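Local coordinates for putative type VI secretion protein (Escherichia coli, PDB 6SKI) that probably hydrolyses membrane phospholipids as a toxic effector that the type VI secretion system carries on its VgrG spike, at residues 353-358 / 401-406; 186-191 / 235-240; 47-52 / 94-99. All coordinates share one frame; numbering follows the deposited sequence.

The three contacts follow one another along the chain in the order 3, 2, 1, and none touches another. Contact 2 (186-191/235-240) joins two strands of the central sheet, which lead toward S197 and D245; with H310 these have the geometry of a Ser-His-Asp triad and probably form the active site. Contact 3, nearest the middle of the chain, lies about 17 Å from contact 2 between nearest atoms; its E51 makes a long, weak ion pair with R198, the residue after S197. Contact 1 packs a helix on a separate three-stranded antiparallel sheet, about 15 Å from contact 3 between nearest atoms, and its centre is about 56 Å from that of contact 2.

Contact 1: residues 353-358 / 401-406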
ATOM      1  N   ARG A 353      22.847 -30.013  15.975  1.00 65.61           N
ATOM      2  CA  ARG A 353      23.721 -29.056  16.639  1.00 65.61           C
ATOM      3  C   ARG A 353      23.562 -27.669  16.033  1.00 65.61           C
ATOM      4  O   ARG A 353      23.534 -26.666  16.757  1.00 65.61           O
ATOM      5  CB  ARG A 353      25.168 -29.532  16.543  1.00 65.61           C
ATOM      6  CG  ARG A 353      25.478 -30.702  17.455  1.00 65.61           C
ATOM      7  CD  ARG A 353      26.953 -31.048  17.432  1.00 65.61           C
ATOM      8  NE  ARG A 353      27.158 -32.483  17.603  1.00 65.61           N
ATOM      9  CZ  ARG A 353      27.411 -33.323  16.606  1.00 65.61           C
ATOM     10  NH1 ARG A 353      27.490 -32.871  15.363  1.00 65.61           N
ATOM     11  NH2 ARG A 353      27.583 -34.614  16.851  1.00 65.61           N
ATOM     12  N   LYS A 354      23.416 -27.600  14.710  1.00 62.91           N
ATOM     13  CA  LYS A 354      23.194 -26.318  14.055  1.00 62.91           C
ATOM     14  C   LYS A 354      21.859 -25.716  14.472  1.00 62.91           C
ATOM     15  O   LYS A 354      21.771 -24.518  14.763  1.00 62.91           O
ATOM     16  CB  LYS A 354      23.257 -26.494  12.539  1.00 62.91           C
ATOM     17  CG  LYS A 354      22.981 -25.229  11.754  1.00 62.91           C
ATOM     18  CD  LYS A 354      23.990 -24.149  12.084  1.00 62.91           C
ATOM     19  CE  LYS A 354      23.965 -23.043  11.046  1.00 62.91           C
ATOM     20  NZ  LYS A 354      23.887 -23.590   9.665  1.00 62.91           N
ATOM     21  N   ALA A 355      20.808 -26.536  14.513  1.00 62.03           N
ATOM     22  CA  ALA A 355      19.497 -26.032  14.901  1.00 62.03           C
ATOM     23  C   ALA A 355      19.492 -25.560  16.348  1.00 62.03           C
ATOM     24  O   ALA A 355      18.863 -24.548  16.671  1.00 62.03           O
ATOM     25  CB  ALA A 355      18.436 -27.107  14.681  1.00 62.03           C
ATOM     26  N   GLU A 356      20.189 -26.268  17.235  1.00 62.72           N
ATOM     27  CA  GLU A 356      20.239 -25.838  18.627  1.00 62.72           C
ATOM     28  C   GLU A 356      21.053 -24.561  18.779  1.00 62.72           C
ATOM     29  O   GLU A 356      20.714 -23.696  19.596  1.00 62.72           O
ATOM     30  CB  GLU A 356      20.807 -26.952  19.502  1.00 62.72           C
ATOM     31  CG  GLU A 356      19.769 -27.967  19.932  1.00 62.72           C
ATOM     32  CD  GLU A 356      19.212 -27.678  21.309  1.00 62.72           C
ATOM     33  OE1 GLU A 356      19.995 -27.277  22.196  1.00 62.72           O
ATOM     34  OE2 GLU A 356      17.991 -27.847  21.507  1.00 62.72           O
ATOM     35  N   GLN A 357      22.120 -24.413  17.991  1.00 63.55           N
ATOM     36  CA  GLN A 357      22.849 -23.150  17.982  1.00 63.55           C
ATOM     37  C   GLN A 357      21.950 -22.007  17.537  1.00 63.55           C
ATOM     38  O   GLN A 357      21.956 -20.929  18.143  1.00 63.55           O
ATOM     39  CB  GLN A 357      24.070 -23.254  17.072  1.00 63.55           C
ATOM     40  CG  GLN A 357      25.354 -23.593  17.796  1.00 63.55           C
ATOM     41  CD  GLN A 357      26.577 -23.095  17.060  1.00 63.55           C
ATOM     42  OE1 GLN A 357      26.538 -22.872  15.851  1.00 63.55           O
ATOM     43  NE2 GLN A 357      27.673 -22.915  17.787  1.00 63.55           N
ATOM     44  N   VAL A 358      21.160 -22.227  16.485  1.00 60.36           N
ATOM     45  CA  VAL A 358      20.255 -21.184  16.009  1.00 60.36           C
ATOM     46  C   VAL A 358      19.196 -20.870  17.058  1.00 60.36           C
ATOM     47  O   VAL A 358      18.821 -19.709  17.249  1.00 60.36           O
ATOM     48  CB  VAL A 358      19.621 -21.587  14.666  1.00 60.36           C
ATOM     49  CG1 VAL A 358      18.655 -20.517  14.202  1.00 60.36           C
ATOM     50  CG2 VAL A 358      20.696 -21.796  13.623  1.00 60.36           C
ATOM     51  N   VAL A 401      18.250 -37.387   8.548  1.00 63.01           N
ATOM     52  CA  VAL A 401      17.881 -36.620   9.728  1.00 63.01           C
ATOM     53  C   VAL A 401      17.946 -35.148   9.355  1.00 63.01           C
ATOM     54  O   VAL A 401      18.988 -34.655   8.907  1.00 63.01           O
ATOM     55  CB  VAL A 401      18.802 -36.927  10.916  1.00 63.01           C
ATOM     56  CG1 VAL A 401      18.691 -35.837  11.965  1.00 63.01           C
ATOM     57  CG2 VAL A 401      18.462 -38.273  11.512  1.00 63.01           C
ATOM     58  N   GLY A 402      16.831 -34.461   9.516  1.00 59.18           N
ATOM     59  CA  GLY A 402      16.767 -33.023   9.326  1.00 59.18           C
ATOM     60  C   GLY A 402      16.394 -32.350  10.630  1.00 59.18           C
ATOM     61  O   GLY A 402      15.649 -32.905  11.432  1.00 59.18           O
ATOM     62  N   ALA A 403      16.935 -31.164  10.843  1.00 57.58           N
ATOM     63  CA  ALA A 403      16.640 -30.387  12.033  1.00 57.58           C
ATOM     64  C   ALA A 403      16.338 -28.954  11.638  1.00 57.58           C
ATOM     65  O   ALA A 403      16.918 -28.426  10.680  1.00 57.58           O
ATOM     66  CB  ALA A 403      17.796 -30.426  13.032  1.00 57.58           C
ATOM     67  N   ALA A 404      15.402 -28.343  12.358  1.00 54.65           N
ATOM     68  CA  ALA A 404      15.098 -26.931  12.178  1.00 54.65           C
ATOM     69  C   ALA A 404      14.662 -26.340  13.509  1.00 54.65           C
ATOM     70  O   ALA A 404      14.436 -27.056  14.482  1.00 54.65           O
ATOM     71  CB  ALA A 404      14.021 -26.720  11.115  1.00 54.65           C
ATOM     72  N   VAL A 405      14.571 -25.018  13.555  1.00 52.90           N
ATOM     73  CA  VAL A 405      14.026 -24.318  14.713  1.00 52.90           C
ATOM     74  C   VAL A 405      12.587 -23.928  14.409  1.00 52.90           C
ATOM     75  O   VAL A 405      12.318 -23.229  13.428  1.00 52.90           O
ATOM     76  CB  VAL A 405      14.868 -23.088  15.072  1.00 52.90           C
ATOM     77  CG1 VAL A 405      14.354 -22.460  16.348  1.00 52.90           C
ATOM     78  CG2 VAL A 405      16.310 -23.480  15.225  1.00 52.90           C
ATOM     79  N   PHE A 406      11.663 -24.377  15.249  1.00 52.00           N
ATOM     80  CA  PHE A 406      10.240 -24.148  15.066  1.00 52.00           C
ATOM     81  C   PHE A 406       9.704 -23.233  16.157  1.00 52.00           C
ATOM     82  O   PHE A 406      10.039 -23.385  17.336  1.00 52.00           O
ATOM     83  CB  PHE A 406       9.473 -25.468  15.086  1.00 52.00           C
ATOM     84  CG  PHE A 406       8.262 -25.477  14.206  1.00 52.00           C
ATOM     85  CD1 PHE A 406       8.386 -25.359  12.836  1.00 52.00           C
ATOM     86  CD2 PHE A 406       7.002 -25.608  14.748  1.00 52.00           C
ATOM     87  CE1 PHE A 406       7.277 -25.371  12.025  1.00 52.00           C
ATOM     88  CE2 PHE A 406       5.889 -25.614  13.942  1.00 52.00           C
ATOM     89  CZ  PHE A 406       6.029 -25.499  12.579  1.00 52.00           C
TER
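Helix residues 353-358 lie almost parallel to strand residues 401-406, their axes 7° apart and 7.1 Å at closest approach, with A355 and A404 opposite each other at 5.3 Å between CA atoms, an approach consistent with the small A355 at the interface. CB of A355 points at the strand and meets CB of A403 at 3.8 Å and CG2 of V405 at 4.2 Å. That same methyl lies 3.9 Å from CB of V358, one helical turn further on, so V405 reaches both helix residues through a single branch. With CG1 of V405 anti to the backbone N (chi1 -175°), CG2, anti to the carbonyl carbon, is the branch turned to A355 and V358.

Strand 398-409 is the central member of a three-stranded antiparallel sheet, and helix 350-362 packs along one face of it. A404 turns the other way, to F81 of helix 72-85 on the opposite face. No hydrogen bond crosses between the two segments: the strand spends its backbone bonds on its neighbours, A403 with E336 and A404 with K380. Charged side chains of the helix pair away from the strand, R353 with D348 and E356 with R359 and K360.

Contact 2: residues 186-191 / 235-240; sequences IAKIQF and SGEVRF
E237 is gripped through both backbone polar atoms by 186-191, its N giving a hydrogen bond to O of I189 and its O receiving one from N of F191. The first, E237 N to I189 O, is 2.9 Å long; the second, F191 N to E237 O at 2.7 Å, is bent and weak. One step further along, N of R239 gives a hydrogen bond to O of F191 (2.7 Å). That carbonyl also takes a CA-H...O contact from V238 (CA to F191 O, 3.4 Å). On the other edge of strand 184-195, the backbone of Q190 bonds to L37 and I39 of strand 22-43.

This is parallel pairing, E237 bridging Q190 and V238 bridging F191, between strands linked by a beta-alpha-beta crossover through helices 198-211 and 215-225. It lies in the mixed central sheet of what is, by family, an alpha/beta-hydrolase domain. The axes of strand residues 186-191 and 237-240 are 49° apart.

On the face bearing Q190 and E237, the extended K188 sends NZ to OE1 of E237, a weak salt bridge at 3.4 Å; the other carboxylate oxygen, OE2, is held by K277. R239 crosses the Q190 amide, a bend at chi3 turning a face of its guanidinium to that amide with the planes 43° apart, and its NH2 forms a salt bridge to D192. F191 and V238 occupy the opposite face, CB of F191 lying 4.1 Å from CG2 of V238. The F191 ring, which also meets F206 edge-to-face, presents its CE2 edge to O of S235 at 3.4 Å, close to the ring plane. G236, at a positive phi of 95°, brings the chain past that ring, and OG of S235 bonds to O of D214.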
ATOM      1  N   ILE A 186     -13.954  25.996  -7.023  1.00 53.09           N
ATOM      2  CA  ILE A 186     -12.931  25.282  -6.270  1.00 53.09           C
ATOM      3  C   ILE A 186     -11.665  26.126  -6.309  1.00 53.09           C
ATOM      4  O   ILE A 186     -10.996  26.219  -7.339  1.00 53.09           O
ATOM      5  CB  ILE A 186     -12.693  23.878  -6.832  1.00 53.09           C
ATOM      6  CG1 ILE A 186     -13.980  23.061  -6.733  1.00 53.09           C
ATOM      7  CG2 ILE A 186     -11.573  23.189  -6.081  1.00 53.09           C
ATOM      8  CD1 ILE A 186     -13.922  21.737  -7.433  1.00 53.09           C
ATOM      9  N   ALA A 187     -11.337  26.746  -5.182  1.00 52.43           N
ATOM     10  CA  ALA A 187     -10.226  27.678  -5.111  1.00 52.43           C
ATOM     11  C   ALA A 187      -8.892  26.988  -4.902  1.00 52.43           C
ATOM     12  O   ALA A 187      -7.847  27.627  -5.057  1.00 52.43           O
ATOM     13  CB  ALA A 187     -10.453  28.682  -3.979  1.00 52.43           C
ATOM     14  N   LYS A 188      -8.907  25.709  -4.546  1.00 48.71           N
ATOM     15  CA  LYS A 188      -7.685  24.961  -4.310  1.00 48.71           C
ATOM     16  C   LYS A 188      -8.010  23.480  -4.374  1.00 48.71           C
ATOM     17  O   LYS A 188      -9.069  23.053  -3.913  1.00 48.71           O
ATOM     18  CB  LYS A 188      -7.073  25.313  -2.953  1.00 48.71           C
ATOM     19  CG  LYS A 188      -5.602  24.997  -2.830  1.00 48.71           C
ATOM     20  CD  LYS A 188      -5.079  25.420  -1.475  1.00 48.71           C
ATOM     21  CE  LYS A 188      -3.725  24.804  -1.192  1.00 48.71           C
ATOM     22  NZ  LYS A 188      -3.003  25.545  -0.125  1.00 48.71           N
ATOM     23  N   ILE A 189      -7.102  22.708  -4.954  1.00 46.00           N
ATOM     24  CA  ILE A 189      -7.187  21.255  -4.963  1.00 46.00           C
ATOM     25  C   ILE A 189      -6.051  20.743  -4.095  1.00 46.00           C
ATOM     26  O   ILE A 189      -4.874  20.896  -4.440  1.00 46.00           O
ATOM     27  CB  ILE A 189      -7.108  20.678  -6.380  1.00 46.00           C
ATOM     28  CG1 ILE A 189      -8.354  21.054  -7.183  1.00 46.00           C
ATOM     29  CG2 ILE A 189      -6.926  19.171  -6.328  1.00 46.00           C
ATOM     30  CD1 ILE A 189      -9.527  20.141  -6.959  1.00 46.00           C
ATOM     31  N   GLN A 190      -6.397  20.159  -2.958  1.00 45.03           N
ATOM     32  CA  GLN A 190      -5.431  19.562  -2.055  1.00 45.03           C
ATOM     33  C   GLN A 190      -5.509  18.044  -2.142  1.00 45.03           C
ATOM     34  O   GLN A 190      -6.490  17.477  -2.626  1.00 45.03           O
ATOM     35  CB  GLN A 190      -5.678  20.019  -0.619  1.00 45.03           C
ATOM     36  CG  GLN A 190      -4.924  21.258  -0.214  1.00 45.03           C
ATOM     37  CD  GLN A 190      -5.379  21.783   1.124  1.00 45.03           C
ATOM     38  OE1 GLN A 190      -6.439  21.405   1.619  1.00 45.03           O
ATOM     39  NE2 GLN A 190      -4.584  22.659   1.720  1.00 45.03           N
ATOM     40  N   PHE A 191      -4.455  17.386  -1.668  1.00 43.77           N
ATOM     41  CA  PHE A 191      -4.392  15.932  -1.640  1.00 43.77           C
ATOM     42  C   PHE A 191      -3.951  15.466  -0.264  1.00 43.77           C
ATOM     43  O   PHE A 191      -3.000  16.010   0.303  1.00 43.77           O
ATOM     44  CB  PHE A 191      -3.425  15.394  -2.698  1.00 43.77           C
ATOM     45  CG  PHE A 191      -3.909  15.557  -4.106  1.00 43.77           C
ATOM     46  CD1 PHE A 191      -4.966  14.804  -4.578  1.00 43.77           C
ATOM     47  CD2 PHE A 191      -3.294  16.446  -4.963  1.00 43.77           C
ATOM     48  CE1 PHE A 191      -5.406  14.946  -5.869  1.00 43.77           C
ATOM     49  CE2 PHE A 191      -3.734  16.590  -6.257  1.00 43.77           C
ATOM     50  CZ  PHE A 191      -4.792  15.838  -6.710  1.00 43.77           C
ATOM     51  N   SER A 235      -2.119  21.180 -10.947  1.00 49.51           N
ATOM     52  CA  SER A 235      -2.006  19.780 -10.571  1.00 49.51           C
ATOM     53  C   SER A 235      -2.247  19.556  -9.088  1.00 49.51           C
ATOM     54  O   SER A 235      -2.164  18.414  -8.627  1.00 49.51           O
ATOM     55  CB  SER A 235      -0.629  19.233 -10.957  1.00 49.51           C
ATOM     56  OG  SER A 235      -0.534  19.035 -12.354  1.00 49.51           O
ATOM     57  N   GLY A 236      -2.527  20.604  -8.332  1.00 47.74           N
ATOM     58  CA  GLY A 236      -2.888  20.465  -6.940  1.00 47.74           C
ATOM     59  C   GLY A 236      -1.708  20.629  -6.009  1.00 47.74           C
ATOM     60  O   GLY A 236      -0.586  20.956  -6.402  1.00 47.74           O
ATOM     61  N   GLU A 237      -1.990  20.393  -4.731  1.00 48.32           N
ATOM     62  CA  GLU A 237      -0.996  20.437  -3.673  1.00 48.32           C
ATOM     63  C   GLU A 237      -1.288  19.299  -2.708  1.00 48.32           C
ATOM     64  O   GLU A 237      -2.433  18.867  -2.575  1.00 48.32           O
ATOM     65  CB  GLU A 237      -1.021  21.798  -2.964  1.00 48.32           C
ATOM     66  CG  GLU A 237      -0.136  21.916  -1.746  1.00 48.32           C
ATOM     67  CD  GLU A 237       0.050  23.350  -1.307  1.00 48.32           C
ATOM     68  OE1 GLU A 237      -0.505  24.250  -1.969  1.00 48.32           O
ATOM     69  OE2 GLU A 237       0.751  23.579  -0.299  1.00 48.32           O
ATOM     70  N   VAL A 238      -0.250  18.797  -2.047  1.00 44.83           N
ATOM     71  CA  VAL A 238      -0.396  17.719  -1.075  1.00 44.83           C
ATOM     72  C   VAL A 238      -0.375  18.328   0.319  1.00 44.83           C
ATOM     73  O   VAL A 238       0.572  19.034   0.681  1.00 44.83           O
ATOM     74  CB  VAL A 238       0.701  16.657  -1.232  1.00 44.83           C
ATOM     75  CG1 VAL A 238       0.541  15.585  -0.174  1.00 44.83           C
ATOM     76  CG2 VAL A 238       0.642  16.038  -2.606  1.00 44.83           C
ATOM     77  N   ARG A 239      -1.425  18.064   1.097  1.00 42.61           N
ATOM     78  CA  ARG A 239      -1.498  18.568   2.463  1.00 42.61           C
ATOM     79  C   ARG A 239      -0.820  17.620   3.443  1.00 42.61           C
ATOM     80  O   ARG A 239       0.084  18.017   4.183  1.00 42.61           O
ATOM     81  CB  ARG A 239      -2.956  18.800   2.863  1.00 42.61           C
ATOM     82  CG  ARG A 239      -3.112  19.557   4.165  1.00 42.61           C
ATOM     83  CD  ARG A 239      -4.566  19.768   4.524  1.00 42.61           C
ATOM     84  NE  ARG A 239      -5.365  18.565   4.333  1.00 42.61           N
ATOM     85  CZ  ARG A 239      -6.665  18.495   4.587  1.00 42.61           C
ATOM     86  NH1 ARG A 239      -7.307  19.557   5.046  1.00 42.61           N
ATOM     87  NH2 ARG A 239      -7.323  17.364   4.389  1.00 42.61           N
ATOM     88  N   PHE A 240      -1.250  16.361   3.467  1.00 41.56           N
ATOM     89  CA  PHE A 240      -0.708  15.368   4.383  1.00 41.56           C
ATOM     90  C   PHE A 240      -0.310  14.119   3.617  1.00 41.56           C
ATOM     91  O   PHE A 240      -1.082  13.615   2.798  1.00 41.56           O
ATOM     92  CB  PHE A 240      -1.713  15.006   5.477  1.00 41.56           C
ATOM     93  CG  PHE A 240      -1.198  13.989   6.453  1.00 41.56           C
ATOM     94  CD1 PHE A 240      -0.202  14.314   7.350  1.00 41.56           C
ATOM     95  CD2 PHE A 240      -1.705  12.705   6.466  1.00 41.56           C
ATOM     96  CE1 PHE A 240       0.272  13.386   8.242  1.00 41.56           C
ATOM     97  CE2 PHE A 240      -1.231  11.773   7.359  1.00 41.56           C
ATOM     98  CZ  PHE A 240      -0.241  12.115   8.244  1.00 41.56           C
TER

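Contact 3: residues 47-52 / 94-99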
ATOM      1  N   GLY A  47      -4.966  -6.284   0.899  1.00 54.71           N
ATOM      2  CA  GLY A  47      -6.009  -6.050   1.874  1.00 54.71           C
ATOM      3  C   GLY A  47      -6.771  -7.317   2.174  1.00 54.71           C
ATOM      4  O   GLY A  47      -6.168  -8.347   2.485  1.00 54.71           O
ATOM      5  N   ASN A  48      -8.097  -7.265   2.070  1.00 55.59           N
ATOM      6  CA  ASN A  48      -8.923  -8.458   2.228  1.00 55.59           C
ATOM      7  C   ASN A  48      -8.912  -9.260   0.925  1.00 55.59           C
ATOM      8  O   ASN A  48      -9.942  -9.638   0.368  1.00 55.59           O
ATOM      9  CB  ASN A  48     -10.335  -8.067   2.642  1.00 55.59           C
ATOM     10  CG  ASN A  48     -10.877  -8.943   3.746  1.00 55.59           C
ATOM     11  OD1 ASN A  48     -10.512 -10.109   3.863  1.00 55.59           O
ATOM     12  ND2 ASN A  48     -11.749  -8.380   4.571  1.00 55.59           N
ATOM     13  N   ASN A  49      -7.697  -9.520   0.448  1.00 57.30           N
ATOM     14  CA  ASN A  49      -7.475 -10.149  -0.844  1.00 57.30           C
ATOM     15  C   ASN A  49      -6.277 -11.076  -0.737  1.00 57.30           C
ATOM     16  O   ASN A  49      -5.448 -10.948   0.168  1.00 57.30           O
ATOM     17  CB  ASN A  49      -7.223  -9.113  -1.948  1.00 57.30           C
ATOM     18  CG  ASN A  49      -8.337  -8.101  -2.069  1.00 57.30           C
ATOM     19  OD1 ASN A  49      -8.089  -6.905  -2.207  1.00 57.30           O
ATOM     20  ND2 ASN A  49      -9.575  -8.575  -2.028  1.00 57.30           N
ATOM     21  N   ARG A  50      -6.194 -12.011  -1.671  1.00 59.52           N
ATOM     22  CA  ARG A  50      -5.010 -12.839  -1.811  1.00 59.52           C
ATOM     23  C   ARG A  50      -4.014 -12.168  -2.748  1.00 59.52           C
ATOM     24  O   ARG A  50      -4.374 -11.357  -3.602  1.00 59.52           O
ATOM     25  CB  ARG A  50      -5.372 -14.225  -2.341  1.00 59.52           C
ATOM     26  CG  ARG A  50      -6.428 -14.941  -1.528  1.00 59.52           C
ATOM     27  CD  ARG A  50      -6.739 -16.304  -2.114  1.00 59.52           C
ATOM     28  NE  ARG A  50      -6.942 -17.306  -1.074  1.00 59.52           N
ATOM     29  CZ  ARG A  50      -8.055 -17.431  -0.357  1.00 59.52           C
ATOM     30  NH1 ARG A  50      -9.079 -16.615  -0.565  1.00 59.52           N
ATOM     31  NH2 ARG A  50      -8.143 -18.374   0.570  1.00 59.52           N
ATOM     32  N   GLU A  51      -2.745 -12.517  -2.575  1.00 58.94           N
ATOM     33  CA  GLU A  51      -1.701 -12.014  -3.453  1.00 58.94           C
ATOM     34  C   GLU A  51      -1.725 -12.777  -4.769  1.00 58.94           C
ATOM     35  O   GLU A  51      -1.865 -14.003  -4.788  1.00 58.94           O
ATOM     36  CB  GLU A  51      -0.336 -12.157  -2.782  1.00 58.94           C
ATOM     37  CG  GLU A  51       0.700 -11.171  -3.265  1.00 58.94           C
ATOM     38  CD  GLU A  51       2.023 -11.327  -2.548  1.00 58.94           C
ATOM     39  OE1 GLU A  51       2.180 -12.310  -1.796  1.00 58.94           O
ATOM     40  OE2 GLU A  51       2.906 -10.466  -2.733  1.00 58.94           O
ATOM     41  N   ASN A  52      -1.590 -12.053  -5.875  1.00 56.96           N
ATOM     42  CA  ASN A  52      -1.648 -12.713  -7.168  1.00 56.96           C
ATOM     43  C   ASN A  52      -0.367 -13.501  -7.426  1.00 56.96           C
ATOM     44  O   ASN A  52       0.637 -13.356  -6.725  1.00 56.96           O
ATOM     45  CB  ASN A  52      -1.900 -11.704  -8.291  1.00 56.96           C
ATOM     46  CG  ASN A  52      -0.921 -10.549  -8.283  1.00 56.96           C
ATOM     47  OD1 ASN A  52       0.205 -10.669  -7.805  1.00 56.96           O
ATOM     48  ND2 ASN A  52      -1.346  -9.419  -8.825  1.00 56.96           N
ATOM     49  N   SER A  94      -4.300 -19.937  -1.080  1.00 59.61           N
ATOM     50  CA  SER A  94      -3.194 -19.247  -0.431  1.00 59.61           C
ATOM     51  C   SER A  94      -3.687 -18.382   0.719  1.00 59.61           C
ATOM     52  O   SER A  94      -4.856 -18.442   1.097  1.00 59.61           O
ATOM     53  CB  SER A  94      -2.427 -18.390  -1.440  1.00 59.61           C
ATOM     54  OG  SER A  94      -1.302 -19.084  -1.947  1.00 59.61           O
ATOM     55  N   TYR A  95      -2.784 -17.579   1.270  1.00 57.14           N
ATOM     56  CA  TYR A  95      -3.126 -16.715   2.389  1.00 57.14           C
ATOM     57  C   TYR A  95      -3.956 -15.531   1.914  1.00 57.14           C
ATOM     58  O   TYR A  95      -3.600 -14.860   0.941  1.00 57.14           O
ATOM     59  CB  TYR A  95      -1.854 -16.227   3.081  1.00 57.14           C
ATOM     60  CG  TYR A  95      -2.077 -15.145   4.112  1.00 57.14           C
ATOM     61  CD1 TYR A  95      -1.770 -13.821   3.834  1.00 57.14           C
ATOM     62  CD2 TYR A  95      -2.584 -15.448   5.365  1.00 57.14           C
ATOM     63  CE1 TYR A  95      -1.969 -12.831   4.772  1.00 57.14           C
ATOM     64  CE2 TYR A  95      -2.786 -14.464   6.309  1.00 57.14           C
ATOM     65  CZ  TYR A  95      -2.477 -13.158   6.008  1.00 57.14           C
ATOM     66  OH  TYR A  95      -2.677 -12.174   6.947  1.00 57.14           O
ATOM     67  N   ARG A  96      -5.065 -15.279   2.599  1.00 57.78           N
ATOM     68  CA  ARG A  96      -5.861 -14.079   2.398  1.00 57.78           C
ATOM     69  C   ARG A  96      -5.713 -13.168   3.606  1.00 57.78           C
ATOM     70  O   ARG A  96      -5.845 -13.613   4.750  1.00 57.78           O
ATOM     71  CB  ARG A  96      -7.337 -14.409   2.183  1.00 57.78           C
ATOM     72  CG  ARG A  96      -8.135 -13.241   1.638  1.00 57.78           C
ATOM     73  CD  ARG A  96      -9.619 -13.385   1.925  1.00 57.78           C
ATOM     74  NE  ARG A  96     -10.442 -12.575   1.030  1.00 57.78           N
ATOM     75  CZ  ARG A  96     -10.545 -12.759  -0.284  1.00 57.78           C
ATOM     76  NH1 ARG A  96      -9.893 -13.746  -0.882  1.00 57.78           N
ATOM     77  NH2 ARG A  96     -11.320 -11.959  -1.001  1.00 57.78           N
ATOM     78  N   GLY A  97      -5.447 -11.889   3.347  1.00 54.42           N
ATOM     79  CA  GLY A  97      -5.272 -10.924   4.407  1.00 54.42           C
ATOM     80  C   GLY A  97      -6.586 -10.328   4.866  1.00 54.42           C
ATOM     81  O   GLY A  97      -7.665 -10.653   4.378  1.00 54.42           O
ATOM     82  N   TYR A  98      -6.478  -9.433   5.835  1.00 51.20           N
ATOM     83  CA  TYR A  98      -7.614  -8.720   6.391  1.00 51.20           C
ATOM     84  C   TYR A  98      -7.560  -7.270   5.929  1.00 51.20           C
ATOM     85  O   TYR A  98      -6.656  -6.860   5.200  1.00 51.20           O
ATOM     86  CB  TYR A  98      -7.611  -8.831   7.916  1.00 51.20           C
ATOM     87  CG  TYR A  98      -8.911  -8.464   8.589  1.00 51.20           C
ATOM     88  CD1 TYR A  98     -10.106  -9.039   8.196  1.00 51.20           C
ATOM     89  CD2 TYR A  98      -8.937  -7.554   9.633  1.00 51.20           C
ATOM     90  CE1 TYR A  98     -11.291  -8.708   8.815  1.00 51.20           C
ATOM     91  CE2 TYR A  98     -10.114  -7.220  10.258  1.00 51.20           C
ATOM     92  CZ  TYR A  98     -11.288  -7.799   9.847  1.00 51.20           C
ATOM     93  OH  TYR A  98     -12.466  -7.465  10.469  1.00 51.20           O
ATOM     94  N   TYR A  99      -8.547  -6.494   6.358  1.00 49.13           N
ATOM     95  CA  TYR A  99      -8.572  -5.076   6.034  1.00 49.13           C
ATOM     96  C   TYR A  99      -7.337  -4.389   6.595  1.00 49.13           C
ATOM     97  O   TYR A  99      -6.965  -4.593   7.753  1.00 49.13           O
ATOM     98  CB  TYR A  99      -9.837  -4.441   6.601  1.00 49.13           C
ATOM     99  CG  TYR A  99     -11.092  -4.865   5.888  1.00 49.13           C
ATOM    100  CD1 TYR A  99     -11.177  -4.814   4.507  1.00 49.13           C
ATOM    101  CD2 TYR A  99     -12.190  -5.327   6.595  1.00 49.13           C
ATOM    102  CE1 TYR A  99     -12.321  -5.203   3.850  1.00 49.13           C
ATOM    103  CE2 TYR A  99     -13.339  -5.721   5.947  1.00 49.13           C
ATOM    104  CZ  TYR A  99     -13.400  -5.656   4.573  1.00 49.13           C
ATOM    105  OH  TYR A  99     -14.545  -6.047   3.919  1.00 49.13           O
TER
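N48 packs against G97, Y98 and Y99 where two irregular loops run side by side, one leading from strand 22-43 to helix 53-58 and the other toward helix 101-108. N48 is the centre of an inverse gamma turn, closed by a weak bond from N49 N to G47 O (2.8 Å). This end of the contact is the close-packed one. The backbones of G47 and N48 run beside those of Y99 and Y98, and CA of N48 directs its hydrogen at O of G97, 3.3 Å away and almost straight at 169°. The N48 side chain reaches over a face of the Y99 ring: its CB is 3.7 Å from CE1 of Y99, and its amide stands nearly upright on the ring, the planes 88° apart. Y99 stacks on H103 as well. One residue on, G97 N points straight at N49 O, but at 3.3 Å the bond is weak.

Beyond G97 the contact loosens toward solvent. R96, its chain extended from CG to NE, lays its guanidinium over the backbone, with CA of N49 4.1 Å above the centre of that plane. R50 crosses R96 at about a right angle, their guanidinium planes 55° apart; two like charges gathered here would be expected to oppose each other. Y95 turns from the seam, its OH bonded to E326 and G316, and E51 pairs with K59. OD1 of N52, at the N-cap of helix 53-58, accepts from N of S55. S94 and R50, both exposed, close this outer end: its chain bent at chi3, R50 swings two donors round to one carbonyl, NE at 3.2 Å and NH2 at 3.3 Å from O of S94, both bonds weak.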